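Local coordinates for protein dTDP Sugar Isomerase (Desulfovibrio desulfuricans subsp. desulfuricans str. G20, PDB 3EJK) that probably catalyses the 3,5-epimerisation of dTDP-4-dehydro-6-deoxy-alpha-D-glucose to dTDP-4-dehydro-beta-L-rhamnose, a step in making activated L-rhamnose, at residues L102-L107 / I159-A164; E27-P32 / V38-R43; Y56-E59 / V65-W68. One frame throughout, in Å; residues are numbered along the deposited sequence.

Coming from the N terminus, contact 2 is met first: strand 24-31 turns back through a short loop into strand 38-43, and this hairpin stands about 17 Å from the chain's centre, against the second subunit. Contact 3 comes next, another short-range closure, in which strand 54-60 of one sheet faces strand 65-71 of the other across a citrate. Contact 1 spans the longest loop, bringing the segment after strand 149-151 back to strand 102-108 at the edge of the second sheet. The three follow in series, none nested or crossed. Contacts 1 and 3 touch, W163 and I159 packing on W68; contacts 2 and 3 share a sheet.

Contact 1: residues L102-L107 / I159-A164; sequences LAQVTL and IPFSWA
L102 and F161 bring the edge strand 102-107 and the loop 159-164 together. L102 carries the closer-packed end: its CD1 comes within 3.4 Å of the carbonyl oxygen P160 O and 4.2 Å from F161 CB, while its other methyl, CD2, lies 4.2 Å from P160 CG. One leucine branch thus meets the backbone and the root of the phenylalanine, the other the proline ring. P160 is the centre of an inverse gamma turn, closed by the 2.7 Å bond from F161 N to I159 O, and this tight bend presents P160 and F161 to the strand.

In this cupin-clan β fold, strand 102-108 is the outermost strand of a five-stranded antiparallel sheet within the chain, paired with strand 84-90, and the loop comes back over that sheet after strand 149-151. The F161 ring stands between the strand's side chains and W163: CE2 of F161 lies over the centre of one face of the W163 indole, 3.6 Å above its plane, and the phenylalanine also touches V88 and W68.

Towards Q104 the contact thins out. The exposed glutamine, extended beyond CG, sets OE1 3.4 Å from F161 CE1, oblique to the ring, with amide and ring planes 73° apart. No hydrogen bond joins the two segments anywhere, and beyond Q104 the strand draws away from the loop.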
ATOM      1  N   LEU A 102       4.095  18.453 -20.445  1.00 22.85           N
ATOM      2  CA  LEU A 102       4.044  18.101 -19.016  1.00 22.78           C
ATOM      3  C   LEU A 102       2.632  17.867 -18.506  1.00 23.46           C
ATOM      4  O   LEU A 102       1.658  18.421 -18.998  1.00 23.64           O
ATOM      5  CB  LEU A 102       4.627  19.226 -18.155  1.00 22.32           C
ATOM      6  CG  LEU A 102       6.101  19.571 -18.363  1.00 22.74           C
ATOM      7  CD1 LEU A 102       6.461  20.813 -17.566  1.00 26.78           C
ATOM      8  CD2 LEU A 102       6.961  18.384 -17.974  1.00 22.49           C
ATOM      9  N   ALA A 103       2.549  17.007 -17.508  1.00 23.88           N
ATOM     10  CA  ALA A 103       1.302  16.817 -16.764  1.00 22.38           C
ATOM     11  C   ALA A 103       1.696  16.947 -15.292  1.00 22.81           C
ATOM     12  O   ALA A 103       2.685  16.364 -14.853  1.00 22.79           O
ATOM     13  CB  ALA A 103       0.644  15.457 -17.063  1.00 21.59           C
ATOM     14  N   GLN A 104       0.965  17.778 -14.559  1.00 22.65           N
ATOM     15  CA  GLN A 104       1.214  17.965 -13.130  1.00 23.01           C
ATOM     16  C   GLN A 104      -0.016  17.535 -12.352  1.00 23.19           C
ATOM     17  O   GLN A 104      -1.135  17.924 -12.652  1.00 22.38           O
ATOM     18  CB  GLN A 104       1.615  19.403 -12.822  1.00 24.47           C
ATOM     19  CG  GLN A 104       2.830  19.893 -13.676  1.00 28.13           C
ATOM     20  CD  GLN A 104       3.401  21.242 -13.231  1.00 29.72           C
ATOM     21  OE1 GLN A 104       3.701  21.448 -12.060  1.00 33.62           O
ATOM     22  NE2 GLN A 104       3.588  22.140 -14.182  1.00 35.24           N
ATOM     23  N   VAL A 105       0.214  16.690 -11.364  1.00 22.74           N
ATOM     24  CA  VAL A 105      -0.871  16.184 -10.544  0.50 23.28           C
ATOM     25  C   VAL A 105      -0.487  16.159  -9.075  1.00 23.05           C
ATOM     26  O   VAL A 105       0.678  16.007  -8.709  1.00 23.83           O
ATOM     27  CB  VAL A 105      -1.318  14.770 -11.027  0.50 23.74           C
ATOM     28  CG1 VAL A 105      -2.143  14.079  -9.972  0.50 21.31           C
ATOM     29  CG2 VAL A 105      -2.075  14.885 -12.374  0.50 20.12           C
ATOM     30  N   THR A 106      -1.501  16.346  -8.270  1.00 23.49           N
ATOM     31  CA  THR A 106      -1.419  16.325  -6.805  1.00 23.95           C
ATOM     32  C   THR A 106      -2.128  15.066  -6.356  1.00 23.67           C
ATOM     33  O   THR A 106      -3.270  14.796  -6.781  1.00 22.38           O
ATOM     34  CB  THR A 106      -2.112  17.566  -6.177  1.00 25.04           C
ATOM     35  OG1 THR A 106      -1.333  18.732  -6.477  1.00 24.44           O
ATOM     36  CG2 THR A 106      -2.238  17.426  -4.659  1.00 26.19           C
ATOM     37  N   LEU A 107      -1.447  14.289  -5.518  1.00 22.26           N
ATOM     38  CA  LEU A 107      -2.006  13.046  -4.981  1.00 22.83           C
ATOM     39  C   LEU A 107      -1.931  13.014  -3.470  1.00 23.24           C
ATOM     40  O   LEU A 107      -0.880  13.275  -2.867  1.00 21.61           O
ATOM     41  CB  LEU A 107      -1.292  11.809  -5.540  1.00 23.46           C
ATOM     42  CG  LEU A 107      -1.435  11.519  -7.040  1.00 23.73           C
ATOM     43  CD1 LEU A 107      -0.638  10.272  -7.401  1.00 22.04           C
ATOM     44  CD2 LEU A 107      -2.906  11.349  -7.444  1.00 22.96           C
ATOM     45  N   ILE A 159      14.648  17.579 -19.284  1.00 22.71           N
ATOM     46  CA  ILE A 159      13.290  17.348 -18.770  1.00 21.90           C
ATOM     47  C   ILE A 159      12.822  18.722 -18.253  1.00 21.78           C
ATOM     48  O   ILE A 159      13.301  19.197 -17.214  1.00 21.59           O
ATOM     49  CB  ILE A 159      13.250  16.236 -17.711  1.00 22.22           C
ATOM     50  CG1 ILE A 159      13.764  14.924 -18.324  1.00 22.08           C
ATOM     51  CG2 ILE A 159      11.802  16.023 -17.188  1.00 20.78           C
ATOM     52  CD1 ILE A 159      13.762  13.735 -17.364  1.00 22.05           C
ATOM     53  N   PRO A 160      11.884  19.364 -18.984  1.00 21.96           N
ATOM     54  CA  PRO A 160      11.544  20.781 -18.773  1.00 22.41           C
ATOM     55  C   PRO A 160      10.726  21.158 -17.561  1.00 22.96           C
ATOM     56  O   PRO A 160       9.738  21.882 -17.670  1.00 22.92           O
ATOM     57  CB  PRO A 160      10.807  21.146 -20.051  1.00 22.47           C
ATOM     58  CG  PRO A 160      10.116  19.873 -20.394  1.00 21.94           C
ATOM     59  CD  PRO A 160      11.151  18.818 -20.138  1.00 21.83           C
ATOM     60  N   PHE A 161      11.163  20.665 -16.412  1.00 21.83           N
ATOM     61  CA  PHE A 161      10.547  21.054 -15.152  1.00 21.43           C
ATOM     62  C   PHE A 161      11.579  21.193 -14.046  1.00 21.28           C
ATOM     63  O   PHE A 161      12.361  20.283 -13.790  1.00 20.37           O
ATOM     64  CB  PHE A 161       9.468  20.057 -14.714  1.00 20.82           C
ATOM     65  CG  PHE A 161       8.784  20.454 -13.435  1.00 24.96           C
ATOM     66  CD1 PHE A 161       7.722  21.323 -13.455  1.00 24.62           C
ATOM     67  CD2 PHE A 161       9.221  19.971 -12.211  1.00 24.94           C
ATOM     68  CE1 PHE A 161       7.090  21.709 -12.274  1.00 26.55           C
ATOM     69  CE2 PHE A 161       8.603  20.353 -11.028  1.00 20.36           C
ATOM     70  CZ  PHE A 161       7.526  21.233 -11.066  1.00 22.75           C
ATOM     71  N   SER A 162      11.508  22.323 -13.357  1.00 21.03           N
ATOM     72  CA  SER A 162      12.440  22.640 -12.272  1.00 22.04           C
ATOM     73  C   SER A 162      11.909  22.310 -10.889  1.00 21.97           C
ATOM     74  O   SER A 162      11.107  23.031 -10.321  1.00 22.05           O
ATOM     75  CB  SER A 162      12.814  24.115 -12.312  1.00 22.69           C
ATOM     76  OG  SER A 162      13.689  24.436 -11.257  1.00 24.05           O
ATOM     77  N   TRP A 163      12.398  21.220 -10.338  1.00 22.18           N
ATOM     78  CA  TRP A 163      12.001  20.825  -8.995  1.00 22.97           C
ATOM     79  C   TRP A 163      12.477  21.841  -8.000  1.00 24.48           C
ATOM     80  O   TRP A 163      11.858  22.053  -6.967  1.00 24.31           O
ATOM     81  CB  TRP A 163      12.547  19.452  -8.605  1.00 23.10           C
ATOM     82  CG  TRP A 163      11.745  18.399  -9.191  1.00 24.60           C
ATOM     83  CD1 TRP A 163      12.093  17.571 -10.208  1.00 23.25           C
ATOM     84  CD2 TRP A 163      10.402  18.071  -8.841  1.00 25.58           C
ATOM     85  NE1 TRP A 163      11.054  16.730 -10.499  1.00 24.27           N
ATOM     86  CE2 TRP A 163      10.000  17.020  -9.677  1.00 23.54           C
ATOM     87  CE3 TRP A 163       9.496  18.569  -7.902  1.00 26.21           C
ATOM     88  CZ2 TRP A 163       8.734  16.458  -9.610  1.00 24.86           C
ATOM     89  CZ3 TRP A 163       8.235  18.001  -7.837  1.00 26.78           C
ATOM     90  CH2 TRP A 163       7.868  16.962  -8.684  1.00 26.49           C
ATOM     91  N   ALA A 164      13.566  22.503  -8.343  1.00 25.79           N
ATOM     92  CA  ALA A 164      14.158  23.477  -7.413  1.00 26.81           C
ATOM     93  C   ALA A 164      13.232  24.665  -7.253  1.00 26.71           C
ATOM     94  O   ALA A 164      13.235  25.362  -6.245  1.00 26.80           O
ATOM     95  CB  ALA A 164      15.511  23.935  -7.898  1.00 26.39           C
TER

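Contact 2: residues E27-P32 / V38-R43; sequences ELRQIP and VLHMLR
R29 and H40 reach out side by side from the two arms of the hairpin, and their flat groups meet at a steep angle. One face of the arginine's guanidinium is set against the histidine: H40 CE1 lies over the centre of that face, 3.7 Å from R29 CZ, with the two planes 71° apart. R29 NH2 in turn lies at the edge of the imidazole, in its plane. I31, two residues on from R29, adds its CG1 branch, which crosses to 4.1 Å from H40 NE2, while I31 CB faces V38 CB at 4.0 Å.

Q30 and L39 occupy the other face. The glutamine runs extended alongside the leucine, so its methylene Q30 CG packs 3.6 Å from L39 CD2, and its amide NE2 goes on to P110 O. L28 has CG anti to its carbonyl carbon (chi1 -70°), and this lays L28 CD2 3.3 Å from the backbone oxygen M41 O. The other methyl, CD1, comes near H40 O, an oxygen that also takes a hydrogen bond from the Y113 hydroxyl.

Three hydrogen bonds join the backbones. H40 N gives a nearly straight one to R29 O (3.0 Å, 169° at the hydrogen), and I31 and V38 bond each other both ways as a hydrogen-bonded pair, next to the non-hydrogen-bonded pair Q30 and L39. L39, H40, L42 and R43 also pair with a strand of the second subunit, whose Y56 packs on V38. This is an antiparallel β hairpin whose second strand carries the sheet across the dimer interface.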
ATOM      1  N   GLU A  27     -10.838   8.074  -9.760  1.00 27.35           N
ATOM      2  CA  GLU A  27     -11.324   8.115  -8.379  1.00 28.99           C
ATOM      3  C   GLU A  27     -11.100   6.833  -7.625  1.00 27.11           C
ATOM      4  O   GLU A  27     -11.241   5.730  -8.156  1.00 27.98           O
ATOM      5  CB  GLU A  27     -12.815   8.454  -8.319  1.00 31.91           C
ATOM      6  CG  GLU A  27     -13.064   9.920  -8.574  1.00 40.06           C
ATOM      7  CD  GLU A  27     -12.276  10.796  -7.616  1.00 48.80           C
ATOM      8  OE1 GLU A  27     -11.708  10.264  -6.614  1.00 56.07           O
ATOM      9  OE2 GLU A  27     -12.226  12.016  -7.876  1.00 54.59           O
ATOM     10  N   LEU A  28     -10.724   7.026  -6.369  1.00 25.95           N
ATOM     11  CA  LEU A  28     -10.546   5.952  -5.393  1.00 25.35           C
ATOM     12  C   LEU A  28     -11.446   6.205  -4.187  1.00 25.99           C
ATOM     13  O   LEU A  28     -11.428   7.286  -3.589  1.00 26.04           O
ATOM     14  CB  LEU A  28      -9.089   5.851  -4.919  1.00 24.76           C
ATOM     15  CG  LEU A  28      -8.054   5.336  -5.903  1.00 22.65           C
ATOM     16  CD1 LEU A  28      -6.610   5.416  -5.280  1.00 22.22           C
ATOM     17  CD2 LEU A  28      -8.427   3.927  -6.332  1.00 21.59           C
ATOM     18  N   ARG A  29     -12.198   5.180  -3.811  1.00 25.21           N
ATOM     19  CA  ARG A  29     -13.136   5.302  -2.698  1.00 26.74           C
ATOM     20  C   ARG A  29     -12.454   5.219  -1.357  1.00 24.65           C
ATOM     21  O   ARG A  29     -11.525   4.439  -1.156  1.00 23.29           O
ATOM     22  CB  ARG A  29     -14.210   4.216  -2.750  1.00 28.11           C
ATOM     23  CG  ARG A  29     -15.524   4.665  -2.154  1.00 39.39           C
ATOM     24  CD  ARG A  29     -16.468   3.504  -1.940  1.00 47.29           C
ATOM     25  NE  ARG A  29     -16.418   2.555  -3.047  1.00 54.03           N
ATOM     26  CZ  ARG A  29     -16.944   1.335  -2.994  1.00 59.37           C
ATOM     27  NH1 ARG A  29     -17.558   0.939  -1.884  1.00 59.84           N
ATOM     28  NH2 ARG A  29     -16.853   0.512  -4.035  1.00 59.81           N
ATOM     29  N   GLN A  30     -12.921   6.071  -0.454  1.00 24.13           N
ATOM     30  CA  GLN A  30     -12.517   6.024   0.961  1.00 24.14           C
ATOM     31  C   GLN A  30     -13.763   5.606   1.741  1.00 23.42           C
ATOM     32  O   GLN A  30     -14.773   6.312   1.751  1.00 24.80           O
ATOM     33  CB  GLN A  30     -11.993   7.377   1.463  1.00 24.04           C
ATOM     34  CG  GLN A  30     -10.861   7.973   0.614  1.00 24.97           C
ATOM     35  CD  GLN A  30     -10.429   9.366   1.066  1.00 24.19           C
ATOM     36  OE1 GLN A  30     -10.033   9.579   2.213  1.00 33.13           O
ATOM     37  NE2 GLN A  30     -10.498  10.318   0.155  1.00 29.76           N
ATOM     38  N   ILE A  31     -13.712   4.437   2.362  1.00 21.50           N
ATOM     39  CA  ILE A  31     -14.852   3.941   3.108  1.00 20.93           C
ATOM     40  C   ILE A  31     -14.728   4.374   4.580  1.00 21.30           C
ATOM     41  O   ILE A  31     -13.766   4.029   5.260  1.00 21.38           O
ATOM     42  CB  ILE A  31     -15.007   2.401   3.030  1.00 20.62           C
ATOM     43  CG1 ILE A  31     -14.898   1.901   1.587  1.00 22.70           C
ATOM     44  CG2 ILE A  31     -16.327   1.954   3.664  1.00 19.64           C
ATOM     45  CD1 ILE A  31     -15.741   2.670   0.620  1.00 28.77           C
ATOM     46  N   PRO A  32     -15.689   5.159   5.070  1.00 20.65           N
ATOM     47  CA  PRO A  32     -15.565   5.512   6.473  1.00 21.21           C
ATOM     48  C   PRO A  32     -15.780   4.313   7.359  1.00 20.43           C
ATOM     49  O   PRO A  32     -16.580   3.444   7.040  1.00 19.83           O
ATOM     50  CB  PRO A  32     -16.693   6.531   6.693  1.00 21.37           C
ATOM     51  CG  PRO A  32     -17.149   6.938   5.315  1.00 22.55           C
ATOM     52  CD  PRO A  32     -16.855   5.788   4.427  1.00 21.06           C
ATOM     53  N   VAL A  38     -11.079   2.907   5.395  1.00 19.96           N
ATOM     54  CA  VAL A  38     -10.573   1.920   4.439  1.00 20.01           C
ATOM     55  C   VAL A  38     -10.395   2.665   3.122  1.00 20.22           C
ATOM     56  O   VAL A  38     -11.294   3.381   2.643  1.00 19.84           O
ATOM     57  CB  VAL A  38     -11.533   0.738   4.276  1.00 20.38           C
ATOM     58  CG1 VAL A  38     -11.144  -0.124   3.107  1.00 20.78           C
ATOM     59  CG2 VAL A  38     -11.607  -0.073   5.585  1.00 20.49           C
ATOM     60  N   LEU A  39      -9.207   2.514   2.569  1.00 20.21           N
ATOM     61  CA  LEU A  39      -8.838   3.181   1.339  1.00 20.97           C
ATOM     62  C   LEU A  39      -8.612   2.194   0.217  1.00 22.06           C
ATOM     63  O   LEU A  39      -7.718   1.352   0.277  1.00 22.50           O
ATOM     64  CB  LEU A  39      -7.574   3.995   1.565  1.00 21.30           C
ATOM     65  CG  LEU A  39      -7.585   4.880   2.810  1.00 20.48           C
ATOM     66  CD1 LEU A  39      -6.220   5.485   3.056  1.00 26.69           C
ATOM     67  CD2 LEU A  39      -8.669   5.948   2.642  1.00 18.01           C
ATOM     68  N   HIS A  40      -9.428   2.309  -0.820  1.00 22.75           N
ATOM     69  CA  HIS A  40      -9.258   1.428  -1.970  1.00 23.12           C
ATOM     70  C   HIS A  40      -8.080   1.815  -2.833  1.00 22.35           C
ATOM     71  O   HIS A  40      -7.571   2.926  -2.787  1.00 21.35           O
ATOM     72  CB  HIS A  40     -10.487   1.348  -2.871  1.00 24.23           C
ATOM     73  CG  HIS A  40     -11.624   0.604  -2.256  1.00 20.90           C
ATOM     74  ND1 HIS A  40     -12.887   0.592  -2.799  1.00 24.84           N
ATOM     75  CD2 HIS A  40     -11.702  -0.105  -1.108  1.00 25.35           C
ATOM     76  CE1 HIS A  40     -13.681  -0.149  -2.047  1.00 21.73           C
ATOM     77  NE2 HIS A  40     -12.992  -0.566  -1.000  1.00 25.81           N
HETATM   78  N   MSE A  41      -7.666   0.839  -3.617  1.00 23.11           N
HETATM   79  CA  MSE A  41      -6.632   1.049  -4.612  1.00 24.25           C
HETATM   80  C   MSE A  41      -6.947   0.351  -5.939  1.00 25.80           C
HETATM   81  O   MSE A  41      -7.154   0.999  -6.980  1.00 26.10           O
HETATM   82  CB  MSE A  41      -5.255   0.612  -4.118  1.00 23.82           C
HETATM   83  CG  MSE A  41      -4.208   1.054  -5.096  1.00 21.05           C
HETATM   84 SE   MSE A  41      -2.403   0.609  -4.618  0.75 23.47          SE
HETATM   85  CE  MSE A  41      -1.442   1.435  -6.174  1.00 21.59           C
ATOM     86  N   LEU A  42      -6.991  -0.975  -5.888  1.00 25.96           N
ATOM     87  CA  LEU A  42      -7.212  -1.750  -7.107  1.00 26.50           C
ATOM     88  C   LEU A  42      -7.783  -3.126  -6.849  1.00 26.68           C
ATOM     89  O   LEU A  42      -7.446  -3.793  -5.873  1.00 25.12           O
ATOM     90  CB  LEU A  42      -5.861  -1.889  -7.833  1.00 27.28           C
ATOM     91  CG  LEU A  42      -5.747  -2.171  -9.324  1.00 31.19           C
ATOM     92  CD1 LEU A  42      -6.464  -1.099 -10.159  1.00 28.63           C
ATOM     93  CD2 LEU A  42      -4.241  -2.253  -9.641  1.00 30.01           C
ATOM     94  N   ARG A  43      -8.683  -3.504  -7.740  1.00 26.33           N
ATOM     95  CA  ARG A  43      -9.293  -4.827  -7.750  1.00 28.68           C
ATOM     96  C   ARG A  43      -9.040  -5.489  -9.093  1.00 30.26           C
ATOM     97  O   ARG A  43      -8.723  -4.833 -10.087  1.00 29.76           O
ATOM     98  CB  ARG A  43     -10.803  -4.766  -7.557  1.00 29.14           C
ATOM     99  CG  ARG A  43     -11.277  -4.519  -6.167  1.00 32.11           C
ATOM    100  CD  ARG A  43     -12.719  -4.099  -6.252  1.00 35.74           C
ATOM    101  NE  ARG A  43     -13.603  -5.121  -6.813  1.00 37.59           N
ATOM    102  CZ  ARG A  43     -14.381  -5.908  -6.067  1.00 40.49           C
ATOM    103  NH1 ARG A  43     -14.360  -5.784  -4.756  1.00 39.79           N
ATOM    104  NH2 ARG A  43     -15.181  -6.816  -6.615  1.00 37.85           N
TER

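Contact 3: residues Y56-E59 / V65-W68; sequences YFSE and VKAW. With CIT (citric acid), chain C.
S58 turns OG anti to its backbone N (chi1 -178°), and K66, its CG anti to the carbonyl carbon (chi1 -66°), stays extended to its tip, so the ammonium arrives at the serine hydroxyl from across the gap between two strands. K66 NZ gives S58 OG a 2.9 Å hydrogen bond. A second one runs from K66 NZ to the backbone oxygen E59 O, 3.1 Å long and tilted 26° from the carbonyl plane. The nitrogen also bonds G36 O of the second subunit and CIT O4, at 2.9 Å. Four oxygens are more than three N-H can serve singly, so at least one N-H is probably shared; together they would spread the charge. S58 OG accepts the bond from K66 NZ and donates one to CIT O3 (2.7 Å); lysine and serine therefore hold the two oxygens of one citrate carboxylate.

Strands 54-60 and 65-71 belong to the two different sheets of this cupin-clan fold, and with CA atoms of S58 and K66 9.6 Å apart they form no ladder with each other: the link is made by the K66 side chain, which reaches the S58 hydroxyl and the E59 carbonyl. The citrate, probably taken from the crystallisation liquor, sits in this space, and an anion held here is consistent with a substrate pocket, as in dTDP-sugar epimerases.

Y56 closes another side of the ligand. Its ring meets CIT O7 at the edge, near the ring plane, and Y56 OH makes a 2.9 Å hydrogen bond to CIT O7 in which either partner could be the donor; N138 is a further partner of that hydroxyl. H71, K69 and Y124 also hydrogen-bond the citrate. The E59 carboxylate points elsewhere, to a salt bridge with R109 of the second subunit.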
ATOM      1  N   TYR A  56       4.594  -2.333  -4.311  1.00 24.40           N
ATOM      2  CA  TYR A  56       5.586  -1.787  -3.380  1.00 23.50           C
ATOM      3  C   TYR A  56       5.204  -0.361  -2.985  1.00 23.20           C
ATOM      4  O   TYR A  56       4.335   0.265  -3.583  1.00 22.06           O
ATOM      5  CB  TYR A  56       7.012  -1.774  -3.963  1.00 24.06           C
ATOM      6  CG  TYR A  56       7.259  -0.741  -5.040  1.00 24.59           C
ATOM      7  CD1 TYR A  56       6.981  -1.017  -6.371  1.00 26.50           C
ATOM      8  CD2 TYR A  56       7.770   0.525  -4.725  1.00 24.40           C
ATOM      9  CE1 TYR A  56       7.213  -0.064  -7.366  1.00 29.16           C
ATOM     10  CE2 TYR A  56       7.985   1.481  -5.711  1.00 20.14           C
ATOM     11  CZ  TYR A  56       7.698   1.181  -7.024  1.00 23.44           C
ATOM     12  OH  TYR A  56       7.910   2.113  -8.003  1.00 25.53           O
ATOM     13  N   PHE A  57       5.923   0.119  -1.990  1.00 23.30           N
ATOM     14  CA  PHE A  57       5.767   1.472  -1.467  1.00 23.39           C
ATOM     15  C   PHE A  57       7.062   2.244  -1.508  1.00 24.31           C
ATOM     16  O   PHE A  57       8.171   1.687  -1.493  1.00 22.30           O
ATOM     17  CB  PHE A  57       5.283   1.446  -0.023  1.00 24.06           C
ATOM     18  CG  PHE A  57       4.178   0.498   0.201  1.00 24.52           C
ATOM     19  CD1 PHE A  57       2.920   0.769  -0.297  1.00 25.86           C
ATOM     20  CD2 PHE A  57       4.396  -0.689   0.879  1.00 21.40           C
ATOM     21  CE1 PHE A  57       1.886  -0.124  -0.109  1.00 25.15           C
ATOM     22  CE2 PHE A  57       3.352  -1.594   1.086  1.00 25.68           C
ATOM     23  CZ  PHE A  57       2.095  -1.308   0.588  1.00 23.38           C
ATOM     24  N   SER A  58       6.867   3.549  -1.569  1.00 22.77           N
ATOM     25  CA  SER A  58       7.954   4.489  -1.581  1.00 22.22           C
ATOM     26  C   SER A  58       7.662   5.591  -0.588  1.00 21.85           C
ATOM     27  O   SER A  58       6.677   6.320  -0.708  1.00 21.66           O
ATOM     28  CB  SER A  58       8.137   5.077  -2.984  1.00 23.96           C
ATOM     29  OG  SER A  58       9.219   5.977  -3.042  1.00 23.76           O
ATOM     30  N   GLU A  59       8.530   5.691   0.413  1.00 20.67           N
ATOM     31  CA  GLU A  59       8.395   6.756   1.384  1.00 19.62           C
ATOM     32  C   GLU A  59       9.110   7.961   0.841  1.00 20.56           C
ATOM     33  O   GLU A  59      10.181   7.842   0.238  1.00 20.62           O
ATOM     34  CB  GLU A  59       8.974   6.362   2.722  1.00 20.72           C
ATOM     35  CG  GLU A  59       8.959   7.485   3.701  1.00 21.08           C
ATOM     36  CD  GLU A  59       9.174   7.014   5.111  1.00 25.22           C
ATOM     37  OE1 GLU A  59      10.322   6.747   5.507  1.00 23.73           O
ATOM     38  OE2 GLU A  59       8.179   6.946   5.839  1.00 27.92           O
ATOM     39  N   VAL A  65      12.496  15.137  -2.972  1.00 21.17           N
ATOM     40  CA  VAL A  65      12.202  14.842  -4.388  1.00 21.58           C
ATOM     41  C   VAL A  65      12.775  13.517  -4.874  1.00 22.29           C
ATOM     42  O   VAL A  65      13.921  13.173  -4.583  1.00 22.69           O
ATOM     43  CB  VAL A  65      12.807  15.943  -5.275  1.00 21.47           C
ATOM     44  CG1 VAL A  65      12.595  15.649  -6.766  1.00 21.72           C
ATOM     45  CG2 VAL A  65      12.246  17.321  -4.886  1.00 21.14           C
ATOM     46  N   LYS A  66      11.956  12.778  -5.608  1.00 21.42           N
ATOM     47  CA  LYS A  66      12.402  11.555  -6.283  1.00 21.28           C
ATOM     48  C   LYS A  66      12.125  11.694  -7.768  1.00 20.48           C
ATOM     49  O   LYS A  66      11.001  11.517  -8.241  1.00 19.58           O
ATOM     50  CB  LYS A  66      11.727  10.302  -5.731  1.00 21.77           C
ATOM     51  CG  LYS A  66      12.096   9.993  -4.286  1.00 21.97           C
ATOM     52  CD  LYS A  66      11.529   8.645  -3.854  1.00 18.20           C
ATOM     53  CE  LYS A  66      12.034   8.250  -2.467  1.00 23.55           C
ATOM     54  NZ  LYS A  66      11.805   6.804  -2.163  1.00 24.87           N
ATOM     55  N   ALA A  67      13.169  12.052  -8.494  1.00 20.12           N
ATOM     56  CA  ALA A  67      13.051  12.305  -9.946  1.00 20.48           C
ATOM     57  C   ALA A  67      14.408  12.087 -10.616  1.00 20.60           C
ATOM     58  O   ALA A  67      15.431  12.294  -9.975  1.00 21.26           O
ATOM     59  CB  ALA A  67      12.580  13.731 -10.173  1.00 18.12           C
ATOM     60  N   TRP A  68      14.482  11.656 -11.874  1.00 21.11           N
ATOM     61  CA  TRP A  68      13.381  11.314 -12.751  1.00 21.03           C
ATOM     62  C   TRP A  68      13.537   9.863 -13.126  1.00 22.04           C
ATOM     63  O   TRP A  68      14.645   9.335 -13.161  1.00 21.63           O
ATOM     64  CB  TRP A  68      13.457  12.099 -14.055  1.00 22.25           C
ATOM     65  CG  TRP A  68      13.282  13.573 -13.926  1.00 20.21           C
ATOM     66  CD1 TRP A  68      14.258  14.503 -13.792  1.00 20.96           C
ATOM     67  CD2 TRP A  68      12.045  14.281 -13.932  1.00 20.72           C
ATOM     68  NE1 TRP A  68      13.708  15.759 -13.701  1.00 22.68           N
ATOM     69  CE2 TRP A  68      12.346  15.648 -13.779  1.00 21.50           C
ATOM     70  CE3 TRP A  68      10.704  13.891 -14.026  1.00 22.19           C
ATOM     71  CZ2 TRP A  68      11.369  16.621 -13.757  1.00 21.74           C
ATOM     72  CZ3 TRP A  68       9.739  14.852 -14.008  1.00 20.71           C
ATOM     73  CH2 TRP A  68      10.068  16.207 -13.880  1.00 22.37           C
TER
HETATM   74  C1  CIT C 175      10.651   3.344  -9.960  1.00 25.07           C
HETATM   75  O1  CIT C 175       9.645   4.084 -10.068  1.00 21.16           O
HETATM   76  O2  CIT C 175      11.007   2.607 -10.910  1.00 20.85           O
HETATM   77  C2  CIT C 175      11.430   3.289  -8.678  1.00 28.99           C
HETATM   78  C3  CIT C 175      11.071   4.419  -7.727  1.00 30.55           C
HETATM   79  O7  CIT C 175       9.724   4.217  -7.195  1.00 25.79           O
HETATM   80  C4  CIT C 175      12.164   4.406  -6.657  1.00 26.96           C
HETATM   81  C5  CIT C 175      11.769   5.120  -5.401  1.00 26.97           C
HETATM   82  O3  CIT C 175      10.568   5.387  -5.255  1.00 25.29           O
HETATM   83  O4  CIT C 175      12.633   5.424  -4.528  1.00 23.23           O
HETATM   84  C6  CIT C 175      11.095   5.761  -8.442  1.00 31.77           C
HETATM   85  O5  CIT C 175      10.208   6.600  -8.217  1.00 31.33           O
HETATM   86  O6  CIT C 175      11.991   6.038  -9.258  1.00 38.60           O